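Side-chain contacts in peptidase, C14 family (Geobacter sulfurreducens PCA, PDB 3BIJ), which probably cleaves peptide bonds as a cysteine-type endopeptidase of the caspase clan: residues 30-35 and 222-227; 201-206 and 238-243; 227-232 and 248-253. All coordinates share one frame; numbering follows the deposited sequence.

Following the chain from its N terminus, contact 1 opens on helix 29-42 and closes only at helix 222-231, spanning 186 residues that include strands 76-89 and 127-133 of the main sheet. Inside that span contact 2 opens on strand 201-206; it closes at the start of helix 240-250, after contact 1 has closed, so the two cross. Contact 3 starts at Leu227, the residue where contact 1 ends, and closes at the far end of helix 240-250. It is therefore in series with contact 1 but crosses contact 2. Helix 222-231 serves contacts 1 and 3, while contact 2 fastens helix 240-250 to the sheet; Phe243 of contact 2 packs on Leu227 and Val230.

Contact 1 (30-35 and 222-227)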
loop_
_atom_site.group_PDB
_atom_site.type_symbol
_atom_site.label_atom_id
_atom_site.label_comp_id
_atom_site.label_asym_id
_atom_site.label_seq_id
_atom_site.Cartn_x
_atom_site.Cartn_y
_atom_site.Cartn_z
ATOM N N GLU A 30 -32.121 3.595 -0.432
ATOM C CA GLU A 30 -33.486 3.573 0.083
ATOM C C GLU A 30 -33.462 3.839 1.587
ATOM O O GLU A 30 -34.348 4.495 2.124
ATOM C CB GLU A 30 -34.155 2.239 -0.232
ATOM C CG GLU A 30 -34.668 2.216 -1.654
ATOM C CD GLU A 30 -35.296 0.899 -2.032
ATOM O OE1 GLU A 30 -36.141 0.402 -1.261
ATOM O OE2 GLU A 30 -34.945 0.372 -3.106
ATOM N N ALA A 31 -32.429 3.344 2.255
ATOM C CA ALA A 31 -32.293 3.566 3.676
ATOM C C ALA A 31 -32.114 5.067 3.892
ATOM O O ALA A 31 -32.762 5.650 4.760
ATOM C CB ALA A 31 -31.090 2.790 4.230
ATOM N N ASP A 32 -31.245 5.701 3.105
ATOM C CA ASP A 32 -31.024 7.151 3.232
ATOM C C ASP A 32 -32.332 7.931 3.117
ATOM O O ASP A 32 -32.595 8.842 3.906
ATOM C CB ASP A 32 -30.076 7.671 2.149
ATOM C CG ASP A 32 -28.627 7.324 2.408
ATOM O OD1 ASP A 32 -27.800 7.545 1.501
ATOM O OD2 ASP A 32 -28.305 6.836 3.506
ATOM N N ALA A 33 -33.142 7.587 2.124
ATOM C CA ALA A 33 -34.406 8.283 1.925
ATOM C C ALA A 33 -35.355 8.100 3.119
ATOM O O ALA A 33 -35.949 9.070 3.599
ATOM C CB ALA A 33 -35.067 7.816 0.640
ATOM N N GLU A 34 -35.490 6.866 3.596
ATOM C CA GLU A 34 -36.352 6.589 4.743
ATOM C C GLU A 34 -35.884 7.406 5.947
ATOM O O GLU A 34 -36.695 8.043 6.627
ATOM C CB GLU A 34 -36.341 5.091 5.087
ATOM C CG GLU A 34 -36.937 4.198 3.990
ATOM C CD GLU A 34 -36.926 2.697 4.335
ATOM O OE1 GLU A 34 -35.825 2.118 4.565
ATOM O OE2 GLU A 34 -38.030 2.093 4.361
ATOM N N ASP A 35 -34.576 7.403 6.197
ATOM C CA ASP A 35 -34.011 8.152 7.313
ATOM C C ASP A 35 -34.249 9.653 7.163
ATOM O O ASP A 35 -34.563 10.330 8.138
ATOM C CB ASP A 35 -32.508 7.876 7.438
ATOM C CG ASP A 35 -32.210 6.474 7.945
ATOM O OD1 ASP A 35 -31.048 6.030 7.837
ATOM O OD2 ASP A 35 -33.138 5.817 8.454
ATOM N N ALA A 222 -22.156 7.470 3.089
ATOM C CA ALA A 222 -21.177 7.924 4.052
ATOM C C ALA A 222 -21.657 9.262 4.612
ATOM O O ALA A 222 -21.674 9.470 5.824
ATOM C CB ALA A 222 -19.808 8.086 3.378
ATOM N N PHE A 223 -22.051 10.165 3.722
ATOM C CA PHE A 223 -22.528 11.481 4.136
ATOM C C PHE A 223 -23.786 11.378 5.019
ATOM O O PHE A 223 -23.819 11.875 6.147
ATOM C CB PHE A 223 -22.821 12.354 2.903
ATOM C CG PHE A 223 -23.630 13.587 3.211
ATOM C CD1 PHE A 223 -23.251 14.462 4.231
ATOM C CD2 PHE A 223 -24.780 13.870 2.485
ATOM C CE1 PHE A 223 -24.012 15.602 4.521
ATOM C CE2 PHE A 223 -25.546 14.998 2.764
ATOM C CZ PHE A 223 -25.161 15.867 3.784
ATOM N N THR A 224 -24.814 10.722 4.500
ATOM C CA THR A 224 -26.058 10.579 5.241
ATOM C C THR A 224 -25.836 9.946 6.622
ATOM O O THR A 224 -26.423 10.372 7.626
ATOM C CB THR A 224 -27.088 9.730 4.449
ATOM O OG1 THR A 224 -27.307 10.328 3.163
ATOM C CG2 THR A 224 -28.403 9.657 5.199
ATOM N N GLY A 225 -24.985 8.933 6.671
ATOM C CA GLY A 225 -24.702 8.277 7.934
ATOM C C GLY A 225 -24.177 9.255 8.969
ATOM O O GLY A 225 -24.591 9.220 10.125
ATOM N N GLN A 226 -23.260 10.131 8.567
ATOM C CA GLN A 226 -22.724 11.097 9.504
ATOM C C GLN A 226 -23.717 12.215 9.779
ATOM O O GLN A 226 -23.693 12.830 10.853
ATOM C CB GLN A 226 -21.411 11.671 8.997
ATOM C CG GLN A 226 -20.333 10.627 8.955
ATOM C CD GLN A 226 -20.125 9.960 10.296
ATOM O OE1 GLN A 226 -19.933 8.749 10.375
ATOM N NE2 GLN A 226 -20.151 10.747 11.361
ATOM N N LEU A 227 -24.590 12.492 8.815
ATOM C CA LEU A 227 -25.599 13.519 9.029
ATOM C C LEU A 227 -26.468 13.005 10.186
ATOM O O LEU A 227 -26.703 13.719 11.155
ATOM C CB LEU A 227 -26.432 13.738 7.749
ATOM C CG LEU A 227 -27.578 14.767 7.719
ATOM C CD1 LEU A 227 -27.982 15.114 6.267
ATOM C CD2 LEU A 227 -28.760 14.197 8.470
#
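Asp32 and Thr224 make a small, buried polar contact between two neighbouring helices, 29-42 and 222-231, with the carboxylate of one set against the branched side chain of the other. Their CA atoms lie 6.4 Å apart, and between these two segments they make the one close approach. Asp32 meets Thr224 with both of its oxygens, each in a different way. OD1 comes within 3.3 Å of Thr224 OG1, but the hydrogen bond of OG1 is with OD2 of Asp133, not with Asp32. OD2 of Asp32 lies instead over the carbon side of the threonine, 3.3 Å from Thr224 CB and equally near Thr224 CG2. Thr224 can offer both branches because CG2 is anti to its backbone N while OG1 stands beside that N (chi1 -56°). In the caspase fold, helices flank a central sheet, and here the pair sits by the strands that supply its partners. Ser82 on strand 76-89 bonds to Asp32 OD1, and Asp133 ends strand 127-133; in clan CD peptidases the catalytic histidine and cysteine lie at the C-terminal ends of the two corresponding strands, so the pair probably sits close to the active site. Arg165 forms a salt bridge with Asp32 OD1, which would offset the crowding of negative charge where that oxygen lies near OD2 of Asp133. OD2 of Asp32 accepts from Gly221 N, just before helix 222-231, and so ties helix 29-42 to the start of the second helix by its backbone as well.

Contact 2 (201-206 and 238-243); sequences SILLIS and GSYRSF
Leu203 pushes a methyl group onto the ring of Tyr240, and this is where the contact is tight. Leu203 CD2 sits over one face of the phenol as a CH-pi contact, 3.8 Å from the ring centroid and 27° off the normal. It is displaced toward the rim, so its nearest ring atom is Tyr240 CD2, at 3.4 Å. Leu203 reaches this far because its CG is anti to the backbone N (chi1 168°), which extends the branch from the strand toward the helix. Ile205, two residues on along the same side of strand 201-206, comes to the ring edge instead, and more loosely: its CD1 stays 4.5 Å from Tyr240 CD2. A T-shaped stack with Phe269 and packing on Leu129 also hold the tyrosine, and its hydroxyl makes a weak hydrogen bond to Pro274 O. The strand runs between 127-133, parallel to it, and 258-263, antiparallel, in the central sheet of the caspase fold; helix 240-250 lays its first turn on that sheet through Tyr240.

On the other side of the helix start, the packing gives way to polar, partly exposed residues. Ser239 is the N-cap, and its OG accepts a weak bond from Ser242 N at 3.4 Å, nearly straight at 173°. Arg241, whose CB points away from the strand, packs on Phe259 and on Phe260 of the third subunit. Between strand and helix, then, the chemistry is apolar: shape and the methyl-on-ring fit hold the tyrosine, while polar bonding is left to the helix end and the phenol tip.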
loop_
_atom_site.group_PDB
_atom_site.type_symbol
_atom_site.label_atom_id
_atom_site.label_comp_id
_atom_site.label_asym_id
_atom_site.label_seq_id
_atom_site.Cartn_x
_atom_site.Cartn_y
_atom_site.Cartn_z
ATOM N N SER A 201 -34.815 30.964 -1.736
ATOM C CA SER A 201 -33.501 30.850 -1.095
ATOM C C SER A 201 -33.043 29.399 -1.119
ATOM O O SER A 201 -33.578 28.568 -0.386
ATOM C CB SER A 201 -33.550 31.307 0.367
ATOM O OG SER A 201 -33.937 32.657 0.485
ATOM N N ILE A 202 -32.043 29.099 -1.940
ATOM C CA ILE A 202 -31.542 27.735 -2.043
ATOM C C ILE A 202 -30.338 27.465 -1.126
ATOM O O ILE A 202 -29.409 28.267 -1.033
ATOM C CB ILE A 202 -31.110 27.400 -3.493
ATOM C CG1 ILE A 202 -32.126 27.950 -4.510
ATOM C CG2 ILE A 202 -31.008 25.884 -3.656
ATOM C CD1 ILE A 202 -33.482 27.257 -4.490
ATOM N N LEU A 203 -30.380 26.332 -0.435
ATOM C CA LEU A 203 -29.298 25.902 0.437
ATOM C C LEU A 203 -29.103 24.456 0.029
ATOM O O LEU A 203 -29.868 23.566 0.419
ATOM C CB LEU A 203 -29.677 25.997 1.920
ATOM C CG LEU A 203 -28.735 25.311 2.923
ATOM C CD1 LEU A 203 -27.321 25.650 2.601
ATOM C CD2 LEU A 203 -29.069 25.717 4.348
ATOM N N LEU A 204 -28.082 24.239 -0.792
ATOM C CA LEU A 204 -27.762 22.925 -1.323
ATOM C C LEU A 204 -26.579 22.319 -0.573
ATOM O O LEU A 204 -25.483 22.871 -0.594
ATOM C CB LEU A 204 -27.424 23.089 -2.797
ATOM C CG LEU A 204 -27.945 22.080 -3.813
ATOM C CD1 LEU A 204 -27.935 22.735 -5.186
ATOM C CD2 LEU A 204 -27.112 20.801 -3.783
ATOM N N ILE A 205 -26.814 21.191 0.094
ATOM C CA ILE A 205 -25.770 20.488 0.836
ATOM C C ILE A 205 -25.586 19.139 0.163
ATOM O O ILE A 205 -26.455 18.271 0.256
ATOM C CB ILE A 205 -26.169 20.260 2.311
ATOM C CG1 ILE A 205 -26.243 21.598 3.058
ATOM C CG2 ILE A 205 -25.176 19.345 2.985
ATOM C CD1 ILE A 205 -26.774 21.513 4.488
ATOM N N SER A 206 -24.463 18.970 -0.530
ATOM C CA SER A 206 -24.173 17.717 -1.223
ATOM C C SER A 206 -23.196 16.841 -0.442
ATOM O O SER A 206 -22.486 17.314 0.449
ATOM C CB SER A 206 -23.602 18.010 -2.605
ATOM O OG SER A 206 -22.423 18.791 -2.494
ATOM N N GLY A 238 -27.999 23.901 17.109
ATOM C CA GLY A 238 -27.142 24.707 16.257
ATOM C C GLY A 238 -27.765 25.146 14.950
ATOM O O GLY A 238 -28.917 24.826 14.675
ATOM N N SER A 239 -27.004 25.887 14.148
ATOM C CA SER A 239 -27.486 26.371 12.851
ATOM C C SER A 239 -27.065 25.429 11.722
ATOM O O SER A 239 -26.338 24.460 11.949
ATOM C CB SER A 239 -26.924 27.769 12.568
ATOM O OG SER A 239 -25.513 27.732 12.386
ATOM N N TYR A 240 -27.518 25.724 10.507
ATOM C CA TYR A 240 -27.165 24.908 9.362
ATOM C C TYR A 240 -25.655 24.913 9.166
ATOM O O TYR A 240 -25.057 23.879 8.894
ATOM C CB TYR A 240 -27.818 25.418 8.083
ATOM C CG TYR A 240 -29.233 24.973 7.877
ATOM C CD1 TYR A 240 -30.293 25.718 8.362
ATOM C CD2 TYR A 240 -29.518 23.809 7.178
ATOM C CE1 TYR A 240 -31.608 25.313 8.152
ATOM C CE2 TYR A 240 -30.830 23.395 6.967
ATOM C CZ TYR A 240 -31.869 24.152 7.458
ATOM O OH TYR A 240 -33.169 23.745 7.276
ATOM N N ARG A 241 -25.036 26.080 9.302
ATOM C CA ARG A 241 -23.597 26.166 9.127
ATOM C C ARG A 241 -22.915 25.269 10.129
ATOM O O ARG A 241 -22.054 24.475 9.766
ATOM C CB ARG A 241 -23.118 27.607 9.289
ATOM C CG ARG A 241 -23.704 28.527 8.235
ATOM C CD ARG A 241 -23.049 29.917 8.141
ATOM N NE ARG A 241 -22.687 30.076 6.778
ATOM C CZ ARG A 241 -22.920 30.940 5.799
ATOM N NH1 ARG A 241 -22.316 30.569 4.693
ATOM N NH2 ARG A 241 -23.631 32.064 5.815
ATOM N N SER A 242 -23.305 25.367 11.391
ATOM C CA SER A 242 -22.693 24.521 12.411
ATOM C C SER A 242 -22.953 23.051 12.139
ATOM O O SER A 242 -22.091 22.213 12.393
ATOM C CB SER A 242 -23.234 24.873 13.788
ATOM O OG SER A 242 -22.902 26.204 14.103
ATOM N N PHE A 243 -24.146 22.749 11.631
ATOM C CA PHE A 243 -24.525 21.376 11.338
ATOM C C PHE A 243 -23.536 20.830 10.303
ATOM O O PHE A 243 -22.919 19.774 10.482
ATOM C CB PHE A 243 -25.956 21.361 10.803
ATOM C CG PHE A 243 -26.528 19.993 10.630
ATOM C CD1 PHE A 243 -26.489 19.070 11.667
ATOM C CD2 PHE A 243 -27.158 19.645 9.435
ATOM C CE1 PHE A 243 -27.075 17.823 11.513
ATOM C CE2 PHE A 243 -27.746 18.409 9.267
ATOM C CZ PHE A 243 -27.711 17.488 10.303
#

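Contact 3 (227-232 and 248-253)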
loop_
_atom_site.group_PDB
_atom_site.type_symbol
_atom_site.label_atom_id
_atom_site.label_comp_id
_atom_site.label_asym_id
_atom_site.label_seq_id
_atom_site.Cartn_x
_atom_site.Cartn_y
_atom_site.Cartn_z
ATOM N N LEU A 227 -24.590 12.492 8.815
ATOM C CA LEU A 227 -25.599 13.519 9.029
ATOM C C LEU A 227 -26.468 13.005 10.186
ATOM O O LEU A 227 -26.703 13.719 11.155
ATOM C CB LEU A 227 -26.432 13.738 7.749
ATOM C CG LEU A 227 -27.578 14.767 7.719
ATOM C CD1 LEU A 227 -27.982 15.114 6.267
ATOM C CD2 LEU A 227 -28.760 14.197 8.470
ATOM N N LEU A 228 -26.916 11.755 10.102
ATOM C CA LEU A 228 -27.735 11.186 11.165
ATOM C C LEU A 228 -26.990 11.114 12.494
ATOM O O LEU A 228 -27.582 11.268 13.564
ATOM C CB LEU A 228 -28.212 9.786 10.778
ATOM C CG LEU A 228 -29.066 9.755 9.516
ATOM C CD1 LEU A 228 -29.322 8.315 9.081
ATOM C CD2 LEU A 228 -30.345 10.486 9.772
ATOM N N ARG A 229 -25.687 10.885 12.444
ATOM C CA ARG A 229 -24.937 10.796 13.691
ATOM C C ARG A 229 -24.819 12.131 14.450
ATOM O O ARG A 229 -24.897 12.145 15.676
ATOM C CB ARG A 229 -23.552 10.184 13.432
ATOM C CG ARG A 229 -22.630 10.203 14.648
ATOM C CD ARG A 229 -21.790 8.938 14.808
ATOM N NE ARG A 229 -22.517 7.894 15.513
ATOM C CZ ARG A 229 -21.938 6.953 16.256
ATOM N NH1 ARG A 229 -22.670 6.031 16.868
ATOM N NH2 ARG A 229 -20.622 6.938 16.398
ATOM N N VAL A 230 -24.638 13.248 13.742
ATOM C CA VAL A 230 -24.534 14.534 14.430
ATOM C C VAL A 230 -25.929 15.017 14.777
ATOM O O VAL A 230 -26.128 15.686 15.777
ATOM C CB VAL A 230 -23.837 15.623 13.571
ATOM C CG1 VAL A 230 -22.480 15.134 13.100
ATOM C CG2 VAL A 230 -24.706 15.990 12.387
ATOM N N TRP A 231 -26.906 14.686 13.943
ATOM C CA TRP A 231 -28.264 15.106 14.231
ATOM C C TRP A 231 -28.719 14.399 15.507
ATOM O O TRP A 231 -29.560 14.901 16.250
ATOM C CB TRP A 231 -29.175 14.750 13.067
ATOM C CG TRP A 231 -30.614 14.993 13.335
ATOM C CD1 TRP A 231 -31.618 14.056 13.343
ATOM C CD2 TRP A 231 -31.243 16.254 13.550
ATOM N NE1 TRP A 231 -32.825 14.656 13.537
ATOM C CE2 TRP A 231 -32.633 16.009 13.667
ATOM C CE3 TRP A 231 -30.776 17.574 13.651
ATOM C CZ2 TRP A 231 -33.565 17.036 13.878
ATOM C CZ3 TRP A 231 -31.709 18.597 13.862
ATOM C CH2 TRP A 231 -33.086 18.314 13.972
ATOM N N LYS A 232 -28.142 13.232 15.757
ATOM C CA LYS A 232 -28.452 12.427 16.937
ATOM C C LYS A 232 -29.922 12.378 17.346
ATOM O O LYS A 232 -30.279 12.717 18.483
ATOM C CB LYS A 232 -27.615 12.873 18.139
ATOM C CG LYS A 232 -27.512 11.798 19.216
ATOM C CD LYS A 232 -26.591 12.213 20.316
ATOM C CE LYS A 232 -26.326 11.062 21.274
ATOM N NZ LYS A 232 -25.379 11.454 22.372
ATOM N N VAL A 248 -18.682 17.591 8.281
ATOM C CA VAL A 248 -17.407 17.527 7.583
ATOM C C VAL A 248 -16.264 17.171 8.531
ATOM O O VAL A 248 -15.320 16.499 8.142
ATOM C CB VAL A 248 -17.067 18.855 6.858
ATOM C CG1 VAL A 248 -18.240 19.295 6.006
ATOM C CG2 VAL A 248 -16.684 19.914 7.853
ATOM N N ARG A 249 -16.359 17.601 9.777
ATOM C CA ARG A 249 -15.313 17.321 10.739
ATOM C C ARG A 249 -15.097 15.826 10.922
ATOM O O ARG A 249 -13.978 15.386 11.171
ATOM C CB ARG A 249 -15.663 17.955 12.084
ATOM C CG ARG A 249 -14.514 18.697 12.750
ATOM C CD ARG A 249 -13.970 19.789 11.825
ATOM N NE ARG A 249 -12.963 20.628 12.491
ATOM C CZ ARG A 249 -13.236 21.470 13.482
ATOM N NH1 ARG A 249 -14.488 21.590 13.922
ATOM N NH2 ARG A 249 -12.263 22.184 14.030
ATOM N N ARG A 250 -16.169 15.052 10.781
ATOM C CA ARG A 250 -16.136 13.600 10.953
ATOM C C ARG A 250 -15.822 12.830 9.675
ATOM O O ARG A 250 -15.401 11.679 9.721
ATOM C CB ARG A 250 -17.487 13.137 11.492
ATOM C CG ARG A 250 -17.940 13.904 12.729
ATOM C CD ARG A 250 -19.351 13.520 13.138
ATOM N NE ARG A 250 -19.442 12.113 13.546
ATOM C CZ ARG A 250 -18.965 11.631 14.688
ATOM N NH1 ARG A 250 -18.356 12.431 15.559
ATOM N NH2 ARG A 250 -19.100 10.345 14.953
HETATM N N MSE A 251 -16.034 13.486 8.540
HETATM C CA MSE A 251 -15.828 12.919 7.218
HETATM C C MSE A 251 -14.373 12.810 6.804
HETATM O O MSE A 251 -13.554 13.641 7.167
HETATM C CB MSE A 251 -16.550 13.780 6.197
HETATM C CG MSE A 251 -18.056 13.827 6.372
HETATM SE SE MSE A 251 -18.893 12.116 5.928
HETATM C CE MSE A 251 -18.764 12.193 3.999
ATOM N N PRO A 252 -14.039 11.786 6.011
ATOM C CA PRO A 252 -12.669 11.585 5.542
ATOM C C PRO A 252 -12.298 12.684 4.535
ATOM O O PRO A 252 -13.166 13.213 3.825
ATOM C CB PRO A 252 -12.726 10.198 4.910
ATOM C CG PRO A 252 -14.140 10.112 4.391
ATOM C CD PRO A 252 -14.934 10.721 5.522
ATOM N N PRO A 253 -11.003 13.037 4.449
ATOM C CA PRO A 253 -10.543 14.085 3.529
ATOM C C PRO A 253 -10.848 13.875 2.050
ATOM O O PRO A 253 -10.861 14.838 1.289
ATOM C CB PRO A 253 -9.046 14.168 3.820
ATOM C CG PRO A 253 -8.704 12.766 4.239
ATOM C CD PRO A 253 -9.868 12.406 5.144
#
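Arg229 and Arg250 bring two positive side chains together at the subunit interface, with Val230 packed beside them. Arg229 NH2 and Arg250 NH2 are 4.0 Å apart, but both form salt bridges with OD2 of Asp97 of the second subunit, and the shared carboxylate oxygen probably offsets the closeness of the two like charges. The two side chains meet at about a right angle, and their guanidinium planes are turned 58° against each other, so this is no flat stack. Arg250 NH2 instead lies near the plane of the Arg229 guanidinium, at its edge. The modelled 3.0 Å from Arg250 NH2 to Arg229 CD is shorter than a normal contact, so its exact value is doubtful. Arg250 runs extended through chi2 and then bends at chi3 (64°), which turns its end toward Arg229.

In the fold, the contact joins the last turns of two consecutive helices, 222-231 and 240-250, which belong to the helical layer beside the caspase sheet; Phe243 and Ile247 of the second helix pack on Leu227 and Val230 of the first. Between the two helices the apolar packing described here is carried by Val230, whose CG1 touches Arg250 CD at 3.5 Å as the two side chains run past each other in opposite directions. CG1 is the branch that stands anti to the carbonyl carbon of Val230 (chi1 -55°), and it meets the arginine on its aliphatic part, short of the guanidinium. A leucine in place of Arg250 would probably leave Asp97 of the second subunit with one fewer positive mate and Arg229 freer to turn.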